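Local coordinates for protein Ika8 (Synthetic construct, PDB 6G6O) that forms a computationally designed, symmetrical eight-bladed beta-propeller of WD40 type, with no natural function known, at residues E7-I18 with G311-Y321. Sequence-based numbering, arbitrary orientation.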
ATOM      1  N   GLU A   7      -3.542 -23.447   2.325  1.00 28.87           N
ATOM      2  CA  GLU A   7      -4.595 -22.465   2.528  1.00 28.64           C
ATOM      3  C   GLU A   7      -5.336 -22.757   3.825  1.00 28.11           C
ATOM      4  O   GLU A   7      -5.605 -23.914   4.156  1.00 38.47           O
ATOM      5  CB  GLU A   7      -5.571 -22.469   1.350  1.00 32.06           C
ATOM      6  CG  GLU A   7      -5.113 -21.634   0.167  1.00 27.41           C
ATOM      7  CD  GLU A   7      -5.900 -21.922  -1.097  1.00 22.38           C
ATOM      8  OE1 GLU A   7      -5.284 -22.344  -2.097  1.00 34.70           O
ATOM      9  OE2 GLU A   7      -7.133 -21.726  -1.093  1.00 30.45           O
ATOM     10  N   LEU A   8      -5.658 -21.697   4.565  1.00 28.82           N
ATOM     11  CA  LEU A   8      -6.374 -21.845   5.825  1.00 28.12           C
ATOM     12  C   LEU A   8      -7.883 -21.905   5.625  1.00 30.62           C
ATOM     13  O   LEU A   8      -8.562 -22.703   6.280  1.00 34.33           O
ATOM     14  CB  LEU A   8      -6.020 -20.697   6.773  1.00 27.08           C
ATOM     15  CG  LEU A   8      -4.620 -20.724   7.391  1.00 27.75           C
ATOM     16  CD1 LEU A   8      -4.413 -19.525   8.301  1.00 28.00           C
ATOM     17  CD2 LEU A   8      -4.391 -22.022   8.152  1.00 29.62           C
ATOM     18  N   VAL A   9      -8.420 -21.076   4.727  1.00 27.34           N
ATOM     19  CA  VAL A   9      -9.847 -21.039   4.441  1.00 27.46           C
ATOM     20  C   VAL A   9     -10.050 -20.759   2.960  1.00 24.20           C
ATOM     21  O   VAL A   9      -9.142 -20.314   2.254  1.00 28.80           O
ATOM     22  CB  VAL A   9     -10.591 -19.978   5.281  1.00 26.71           C
ATOM     23  CG1 VAL A   9     -10.891 -20.514   6.670  1.00 33.57           C
ATOM     24  CG2 VAL A   9      -9.771 -18.701   5.361  1.00 29.63           C
ATOM     25  N   SER A  10     -11.265 -21.027   2.494  1.00 30.89           N
ATOM     26  CA  SER A  10     -11.662 -20.782   1.113  1.00 31.22           C
ATOM     27  C   SER A  10     -12.683 -19.652   1.090  1.00 32.97           C
ATOM     28  O   SER A  10     -13.769 -19.781   1.666  1.00 31.32           O
ATOM     29  CB  SER A  10     -12.239 -22.048   0.478  1.00 24.51           C
ATOM     30  OG  SER A  10     -12.864 -21.759  -0.759  1.00 26.55           O
ATOM     31  N   LEU A  11     -12.332 -18.550   0.432  1.00 32.00           N
ATOM     32  CA  LEU A  11     -13.207 -17.395   0.292  1.00 26.21           C
ATOM     33  C   LEU A  11     -13.653 -17.267  -1.157  1.00 25.03           C
ATOM     34  O   LEU A  11     -12.852 -17.443  -2.081  1.00 31.79           O
ATOM     35  CB  LEU A  11     -12.502 -16.110   0.733  1.00 22.57           C
ATOM     36  CG  LEU A  11     -11.701 -16.170   2.034  1.00 22.68           C
ATOM     37  CD1 LEU A  11     -10.793 -14.959   2.142  1.00 28.41           C
ATOM     38  CD2 LEU A  11     -12.623 -16.256   3.237  1.00 24.85           C
ATOM     39  N   GLU A  12     -14.936 -16.951  -1.352  1.00 27.32           N
ATOM     40  CA  GLU A  12     -15.485 -16.912  -2.705  1.00 24.02           C
ATOM     41  C   GLU A  12     -14.909 -15.752  -3.510  1.00 26.77           C
ATOM     42  O   GLU A  12     -14.620 -15.902  -4.704  1.00 26.46           O
ATOM     43  CB  GLU A  12     -17.009 -16.829  -2.653  1.00 26.75           C
ATOM     44  CG  GLU A  12     -17.694 -17.473  -3.850  1.00 28.74           C
ATOM     45  CD  GLU A  12     -19.163 -17.114  -3.956  1.00 38.59           C
ATOM     46  OE1 GLU A  12     -19.825 -16.977  -2.905  1.00 48.13           O
ATOM     47  OE2 GLU A  12     -19.657 -16.969  -5.095  1.00 37.56           O
ATOM     48  N   GLY A  13     -14.736 -14.595  -2.885  1.00 21.17           N
ATOM     49  CA  GLY A  13     -14.169 -13.452  -3.571  1.00 24.24           C
ATOM     50  C   GLY A  13     -15.214 -12.617  -4.286  1.00 22.43           C
ATOM     51  O   GLY A  13     -16.405 -12.626  -3.961  1.00 20.62           O
ATOM     52  N   HIS A  14     -14.747 -11.888  -5.295  1.00 16.82           N
ATOM     53  CA  HIS A  14     -15.562 -10.921  -6.016  1.00 18.20           C
ATOM     54  C   HIS A  14     -15.732 -11.341  -7.470  1.00 17.72           C
ATOM     55  O   HIS A  14     -15.037 -12.224  -7.979  1.00 22.75           O
ATOM     56  CB  HIS A  14     -14.938  -9.521  -5.946  1.00 15.13           C
ATOM     57  CG  HIS A  14     -14.735  -9.018  -4.552  1.00 11.01           C
ATOM     58  ND1 HIS A  14     -15.414  -7.932  -4.047  1.00 12.73           N
ATOM     59  CD2 HIS A  14     -13.927  -9.451  -3.556  1.00 13.80           C
ATOM     60  CE1 HIS A  14     -15.033  -7.717  -2.801  1.00 12.94           C
ATOM     61  NE2 HIS A  14     -14.132  -8.625  -2.479  1.00  9.95           N
ATOM     62  N   GLN A  15     -16.675 -10.679  -8.139  1.00 19.03           N
ATOM     63  CA  GLN A  15     -16.950 -10.898  -9.551  1.00 14.64           C
ATOM     64  C   GLN A  15     -16.101 -10.024 -10.461  1.00 18.09           C
ATOM     65  O   GLN A  15     -16.290 -10.054 -11.681  1.00 16.50           O
ATOM     66  CB  GLN A  15     -18.433 -10.648  -9.839  1.00 16.56           C
ATOM     67  CG  GLN A  15     -19.374 -11.503  -9.007  1.00 24.23           C
ATOM     68  CD  GLN A  15     -19.155 -12.986  -9.229  1.00 19.72           C
ATOM     69  OE1 GLN A  15     -18.681 -13.695  -8.340  1.00 24.11           O
ATOM     70  NE2 GLN A  15     -19.499 -13.464 -10.418  1.00 21.54           N
ATOM     71  N   SER A  16     -15.180  -9.244  -9.901  1.00 22.85           N
ATOM     72  CA  SER A  16     -14.292  -8.406 -10.694  1.00 18.56           C
ATOM     73  C   SER A  16     -12.948  -8.325  -9.990  1.00 16.15           C
ATOM     74  O   SER A  16     -12.792  -8.778  -8.853  1.00 17.67           O
ATOM     75  CB  SER A  16     -14.885  -7.011 -10.921  1.00 21.16           C
ATOM     76  OG  SER A  16     -14.938  -6.276  -9.713  1.00 24.31           O
ATOM     77  N   ALA A  17     -11.977  -7.727 -10.682  1.00 19.06           N
ATOM     78  CA  ALA A  17     -10.600  -7.697 -10.208  1.00 16.22           C
ATOM     79  C   ALA A  17     -10.508  -7.128  -8.800  1.00 13.70           C
ATOM     80  O   ALA A  17     -11.218  -6.185  -8.445  1.00 16.23           O
ATOM     81  CB  ALA A  17      -9.736  -6.867 -11.161  1.00 15.35           C
ATOM     82  N   ILE A  18      -9.632  -7.719  -7.993  1.00 12.27           N
ATOM     83  CA  ILE A  18      -9.350  -7.197  -6.661  1.00 17.45           C
ATOM     84  C   ILE A  18      -8.461  -5.972  -6.818  1.00 12.27           C
ATOM     85  O   ILE A  18      -7.394  -6.041  -7.438  1.00 14.30           O
ATOM     86  CB  ILE A  18      -8.683  -8.256  -5.773  1.00 13.36           C
ATOM     87  CG1 ILE A  18      -9.557  -9.505  -5.678  1.00  9.23           C
ATOM     88  CG2 ILE A  18      -8.419  -7.692  -4.382  1.00 15.23           C
ATOM     89  CD1 ILE A  18     -10.919  -9.246  -5.101  1.00  9.18           C
ATOM     90  N   GLY A 311      -4.836 -11.059  -3.268  1.00 17.19           N
ATOM     91  CA  GLY A 311      -5.892 -10.741  -4.209  1.00 12.20           C
ATOM     92  C   GLY A 311      -5.387 -10.816  -5.633  1.00  7.63           C
ATOM     93  O   GLY A 311      -4.184 -10.683  -5.868  1.00 15.93           O
ATOM     94  N   ALA A 312      -6.283 -11.028  -6.597  1.00 11.04           N
ATOM     95  CA  ALA A 312      -5.873 -11.240  -7.977  1.00 13.45           C
ATOM     96  C   ALA A 312      -6.862 -10.580  -8.928  1.00 13.06           C
ATOM     97  O   ALA A 312      -7.961 -10.173  -8.543  1.00 18.11           O
ATOM     98  CB  ALA A 312      -5.739 -12.732  -8.297  1.00 16.33           C
ATOM     99  N   LYS A 313      -6.453 -10.502 -10.198  1.00 17.33           N
ATOM    100  CA  LYS A 313      -7.214  -9.786 -11.216  1.00 13.37           C
ATOM    101  C   LYS A 313      -8.507 -10.491 -11.605  1.00 18.70           C
ATOM    102  O   LYS A 313      -9.388  -9.854 -12.188  1.00 17.80           O
ATOM    103  CB  LYS A 313      -6.350  -9.582 -12.461  1.00 20.66           C
ATOM    104  CG  LYS A 313      -5.672  -8.227 -12.546  1.00 18.50           C
ATOM    105  CD  LYS A 313      -5.071  -8.007 -13.921  1.00 18.63           C
ATOM    106  CE  LYS A 313      -4.808  -6.536 -14.187  1.00 25.57           C
ATOM    107  NZ  LYS A 313      -4.344  -6.311 -15.584  1.00 26.28           N
ATOM    108  N   ASP A 314      -8.643 -11.784 -11.320  1.00 19.65           N
ATOM    109  CA  ASP A 314      -9.890 -12.473 -11.616  1.00 18.77           C
ATOM    110  C   ASP A 314     -10.911 -12.353 -10.495  1.00 17.26           C
ATOM    111  O   ASP A 314     -12.054 -12.785 -10.669  1.00 20.71           O
ATOM    112  CB  ASP A 314      -9.630 -13.955 -11.924  1.00 24.69           C
ATOM    113  CG  ASP A 314      -8.853 -14.659 -10.830  1.00 19.97           C
ATOM    114  OD1 ASP A 314      -8.631 -14.055  -9.759  1.00 27.11           O
ATOM    115  OD2 ASP A 314      -8.461 -15.827 -11.043  1.00 18.79           O
ATOM    116  N   GLY A 315     -10.530 -11.771  -9.361  1.00 14.65           N
ATOM    117  CA  GLY A 315     -11.429 -11.598  -8.241  1.00 14.88           C
ATOM    118  C   GLY A 315     -11.254 -12.594  -7.119  1.00 12.89           C
ATOM    119  O   GLY A 315     -12.014 -12.540  -6.145  1.00 17.88           O
ATOM    120  N   THR A 316     -10.279 -13.493  -7.216  1.00 16.41           N
ATOM    121  CA  THR A 316     -10.080 -14.503  -6.189  1.00 18.95           C
ATOM    122  C   THR A 316      -9.322 -13.914  -5.007  1.00 20.93           C
ATOM    123  O   THR A 316      -8.324 -13.208  -5.185  1.00 15.55           O
ATOM    124  CB  THR A 316      -9.320 -15.705  -6.753  1.00 13.45           C
ATOM    125  OG1 THR A 316      -8.048 -15.278  -7.252  1.00 17.60           O
ATOM    126  CG2 THR A 316     -10.109 -16.358  -7.874  1.00 11.77           C
ATOM    127  N   VAL A 317      -9.804 -14.200  -3.801  1.00 18.52           N
ATOM    128  CA  VAL A 317      -9.117 -13.865  -2.561  1.00 19.18           C
ATOM    129  C   VAL A 317      -8.754 -15.170  -1.873  1.00 20.35           C
ATOM    130  O   VAL A 317      -9.612 -16.043  -1.698  1.00 21.05           O
ATOM    131  CB  VAL A 317      -9.985 -12.982  -1.644  1.00 15.39           C
ATOM    132  CG1 VAL A 317      -9.180 -12.509  -0.448  1.00 15.98           C
ATOM    133  CG2 VAL A 317     -10.545 -11.802  -2.418  1.00 14.35           C
ATOM    134  N   LYS A 318      -7.486 -15.310  -1.496  1.00 20.90           N
ATOM    135  CA  LYS A 318      -6.996 -16.537  -0.888  1.00 20.12           C
ATOM    136  C   LYS A 318      -6.212 -16.216   0.376  1.00 23.81           C
ATOM    137  O   LYS A 318      -5.573 -15.165   0.485  1.00 20.13           O
ATOM    138  CB  LYS A 318      -6.125 -17.335  -1.869  1.00 16.01           C
ATOM    139  CG  LYS A 318      -6.904 -17.884  -3.058  1.00 19.67           C
ATOM    140  CD  LYS A 318      -6.028 -18.721  -3.968  1.00 19.66           C
ATOM    141  CE  LYS A 318      -6.836 -19.319  -5.107  1.00 20.40           C
ATOM    142  NZ  LYS A 318      -5.980 -20.097  -6.043  1.00 23.71           N
ATOM    143  N   VAL A 319      -6.277 -17.139   1.332  1.00 21.04           N
ATOM    144  CA  VAL A 319      -5.626 -16.999   2.630  1.00 20.69           C
ATOM    145  C   VAL A 319      -4.664 -18.166   2.797  1.00 23.88           C
ATOM    146  O   VAL A 319      -5.091 -19.326   2.836  1.00 24.78           O
ATOM    147  CB  VAL A 319      -6.648 -16.960   3.777  1.00 20.85           C
ATOM    148  CG1 VAL A 319      -5.938 -16.930   5.119  1.00 23.73           C
ATOM    149  CG2 VAL A 319      -7.569 -15.763   3.626  1.00 20.74           C
ATOM    150  N   TRP A 320      -3.374 -17.859   2.895  1.00 25.04           N
ATOM    151  CA  TRP A 320      -2.319 -18.853   3.004  1.00 22.93           C
ATOM    152  C   TRP A 320      -1.759 -18.877   4.420  1.00 25.99           C
ATOM    153  O   TRP A 320      -1.889 -17.914   5.180  1.00 29.68           O
ATOM    154  CB  TRP A 320      -1.188 -18.564   2.011  1.00 25.20           C
ATOM    155  CG  TRP A 320      -1.661 -18.059   0.684  1.00 33.36           C
ATOM    156  CD1 TRP A 320      -1.815 -16.756   0.309  1.00 29.93           C
ATOM    157  CD2 TRP A 320      -2.019 -18.848  -0.457  1.00 41.58           C
ATOM    158  NE1 TRP A 320      -2.262 -16.684  -0.986  1.00 28.61           N
ATOM    159  CE2 TRP A 320      -2.393 -17.955  -1.481  1.00 30.64           C
ATOM    160  CE3 TRP A 320      -2.065 -20.222  -0.709  1.00 41.06           C
ATOM    161  CZ2 TRP A 320      -2.806 -18.392  -2.735  1.00 30.56           C
ATOM    162  CZ3 TRP A 320      -2.479 -20.653  -1.955  1.00 39.59           C
ATOM    163  CH2 TRP A 320      -2.844 -19.741  -2.952  1.00 32.76           C
ATOM    164  N   TYR A 321      -1.128 -19.997   4.767  1.00 28.65           N
ATOM    165  CA  TYR A 321      -0.439 -20.150   6.039  1.00 26.90           C
ATOM    166  C   TYR A 321       1.040 -20.404   5.793  1.00 33.87           C
ATOM    167  O   TYR A 321       1.407 -21.201   4.924  1.00 35.92           O
ATOM    168  CB  TYR A 321      -1.018 -21.300   6.869  1.00 35.37           C
ATOM    169  CG  TYR A 321      -0.154 -21.659   8.058  1.00 38.55           C
ATOM    170  CD1 TYR A 321      -0.087 -20.825   9.167  1.00 43.60           C
ATOM    171  CD2 TYR A 321       0.611 -22.818   8.064  1.00 42.24           C
ATOM    172  CE1 TYR A 321       0.707 -21.140  10.253  1.00 40.67           C
ATOM    173  CE2 TYR A 321       1.410 -23.142   9.147  1.00 40.08           C
ATOM    174  CZ  TYR A 321       1.453 -22.299  10.237  1.00 40.78           C
ATOM    175  OH  TYR A 321       2.245 -22.616  11.315  1.00 52.06           O
TER
HETATM  176  O   HOH W   1      -8.215 -19.374   0.187  1.00 21.02           O
HETATM  177  O   HOH W   2      -9.848 -18.807  -1.222  1.00 18.37           O
HETATM  178  O   HOH W   3     -11.589 -16.673  -4.246  1.00 21.16           O
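With CG of Glu7 beside its backbone N (chi1 -83°) and the chain extended beyond it, the Glu7 side chain runs alongside Trp320, its CG and OE1 meeting the six-membered ring; OE1 ends 3.3 Å from Trp320 CZ3, with the carboxylate plane turned 75° from the indole. The pair lies where the WD40 propeller ring closes: strand 7-10 joins strand 317-321 as the outer strand of the last blade, an antiparallel pairing of N- and C-terminal repeats. Lys318 CB lies on the same side of the indole as Glu7, 3.4 Å above the Trp320 ring plane and offset toward its rim, while NE1 is hydrogen-bonded to Ser310 OG. Glu7 CG and Lys318 CB would probably lose their shared packing surface, and Ser310 OG its indole donor, with an alanine here in place of Trp320. Strand pairing is direct at one end, where Leu8 N donates to Val319 O; farther along, a water accepts from Leu11 N and donates to Val317 O. Leu11 CD1 reaches Val319 CG2 at 3.6 Å and also meets Val317 CG1, and Val317 CG2 packs on Ile18 CD1. Beyond, the loop 13-17, running into Ile18, wraps the type I turn 312-315, with His14 N giving Gly315 O a nearly straight bond (171°). Ala312 O takes two donors from opposite faces of its plane, Ile18 N at 3.0 Å and Gly315 N at 3.1 Å.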